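Local coordinates for protein phenol hydroxylase component phL (Pseudomonas stutzeri, PDB 3U52) that probably serves as a subunit of the multicomponent phenol hydroxylase, which adds oxygen to phenol and related aromatic compounds, at residues E213-L216 with V217-L221. Numbering follows the deposited sequence.
Sequences ELTL and VQNIL
Thr215 lays its hydroxyl against the amide of Asn219 one turn further along the helix, the two side chains crossing at about a right angle. Thr215 OG1 donates to Asn219 OD1 at 2.9 Å. The hydroxyl lies in the carbonyl plane, on a lone pair. With OG1 anti to the Thr215 nitrogen (chi1 -163°), the hydroxyl is brought to the Asn219 amide. Both groups have further partners: His153 at Thr215 OG1 and Asn137 at Asn219 OD1. With an alanine here instead of Asn219, the Thr215 hydroxyl and the Asn137 amide would probably lose this shared acceptor.

Val217 N and Gln218 N make ordinary i to i+4 bonds to Glu213 O and Leu214 O. Residues 217-221 form a wider pi-type turn, in which Leu221 N bonds back five residues to Leu216 O at 2.9 Å, almost in line with the carbonyl (168°). The same oxygen accepts a more bent bond from Ile220 N at 3.2 Å, from above the carbonyl plane.

Leu216 CD1 packs over this turn, 4.2 Å from Ile220 CG1 and 4.4 Å from Leu221 CG.

The pi-type turn marks a local widening of buried helix 211-240 in this all-helical hydroxylase-family chain. Leu214 and Gln218 touch helix 126-143, and Leu216 and Ile220 meet Met268 of helix 251-274. Val217 and Leu221 rest on Trp289 of helix 276-302, while Leu221 also reaches helix 307-322.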
loop_
_atom_site.group_PDB
_atom_site.type_symbol
_atom_site.label_atom_id
_atom_site.label_comp_id
_atom_site.label_asym_id
_atom_site.label_seq_id
_atom_site.Cartn_x
_atom_site.Cartn_y
_atom_site.Cartn_z
ATOM N N GLU D 213 -18.885 -13.484 34.263
ATOM C CA GLU D 213 -18.208 -13.922 35.488
ATOM C C GLU D 213 -16.754 -14.261 35.134
ATOM O O GLU D 213 -15.826 -13.805 35.794
ATOM C CB GLU D 213 -18.905 -15.140 36.126
ATOM C CG GLU D 213 -18.310 -15.525 37.496
ATOM C CD GLU D 213 -18.897 -16.798 38.094
ATOM O OE1 GLU D 213 -18.338 -17.239 39.136
ATOM O OE2 GLU D 213 -19.901 -17.338 37.565
ATOM N N LEU D 214 -16.569 -15.040 34.060
ATOM C CA LEU D 214 -15.233 -15.421 33.615
ATOM C C LEU D 214 -14.335 -14.237 33.231
ATOM O O LEU D 214 -13.171 -14.197 33.652
ATOM C CB LEU D 214 -15.299 -16.426 32.455
ATOM C CG LEU D 214 -14.013 -17.178 32.141
ATOM C CD1 LEU D 214 -13.330 -17.815 33.327
ATOM C CD2 LEU D 214 -14.304 -18.189 31.059
ATOM N N THR D 215 -14.844 -13.283 32.440
ATOM C CA THR D 215 -13.982 -12.136 32.075
ATOM C C THR D 215 -13.559 -11.309 33.307
ATOM O O THR D 215 -12.398 -10.875 33.419
ATOM C CB THR D 215 -14.580 -11.254 30.932
ATOM O OG1 THR D 215 -13.532 -10.453 30.390
ATOM C CG2 THR D 215 -15.632 -10.302 31.417
ATOM N N LEU D 216 -14.507 -11.093 34.216
ATOM C CA LEU D 216 -14.279 -10.413 35.485
ATOM C C LEU D 216 -13.172 -11.083 36.286
ATOM O O LEU D 216 -12.263 -10.423 36.755
ATOM C CB LEU D 216 -15.579 -10.413 36.319
ATOM C CG LEU D 216 -15.515 -9.942 37.795
ATOM C CD1 LEU D 216 -15.141 -8.486 37.869
ATOM C CD2 LEU D 216 -16.860 -10.113 38.411
ATOM N N VAL D 217 -13.266 -12.392 36.471
ATOM C CA VAL D 217 -12.308 -13.125 37.312
ATOM C C VAL D 217 -10.932 -13.137 36.675
ATOM O O VAL D 217 -9.915 -12.822 37.338
ATOM C CB VAL D 217 -12.769 -14.584 37.534
ATOM C CG1 VAL D 217 -11.719 -15.352 38.332
ATOM C CG2 VAL D 217 -14.132 -14.587 38.250
ATOM N N GLN D 218 -10.896 -13.536 35.406
ATOM C CA GLN D 218 -9.659 -13.585 34.632
ATOM C C GLN D 218 -9.033 -12.192 34.335
ATOM O O GLN D 218 -7.867 -11.917 34.668
ATOM C CB GLN D 218 -9.881 -14.321 33.299
ATOM C CG GLN D 218 -8.586 -14.452 32.452
ATOM C CD GLN D 218 -7.520 -15.319 33.186
ATOM O OE1 GLN D 218 -7.604 -16.510 33.131
ATOM N NE2 GLN D 218 -6.508 -14.706 33.803
ATOM N N ASN D 219 -9.811 -11.339 33.693
ATOM C CA ASN D 219 -9.277 -10.128 33.085
ATOM C C ASN D 219 -9.197 -8.934 34.029
ATOM O O ASN D 219 -8.451 -8.007 33.740
ATOM C CB ASN D 219 -10.026 -9.787 31.767
ATOM C CG ASN D 219 -9.854 -10.882 30.680
ATOM O OD1 ASN D 219 -10.831 -11.327 30.068
ATOM N ND2 ASN D 219 -8.622 -11.343 30.472
ATOM N N ILE D 220 -9.962 -8.951 35.147
ATOM C CA ILE D 220 -9.915 -7.887 36.155
ATOM C C ILE D 220 -9.256 -8.397 37.458
ATOM O O ILE D 220 -8.210 -7.888 37.878
ATOM C CB ILE D 220 -11.351 -7.283 36.532
ATOM C CG1 ILE D 220 -12.225 -6.925 35.304
ATOM C CG2 ILE D 220 -11.213 -6.074 37.508
ATOM C CD1 ILE D 220 -11.526 -6.086 34.279
ATOM N N LEU D 221 -9.863 -9.396 38.091
ATOM C CA LEU D 221 -9.401 -9.834 39.428
ATOM C C LEU D 221 -8.030 -10.541 39.441
ATOM O O LEU D 221 -7.133 -10.112 40.158
ATOM C CB LEU D 221 -10.461 -10.669 40.149
ATOM C CG LEU D 221 -11.866 -10.058 40.356
ATOM C CD1 LEU D 221 -12.760 -11.120 41.038
ATOM C CD2 LEU D 221 -11.907 -8.685 41.083
#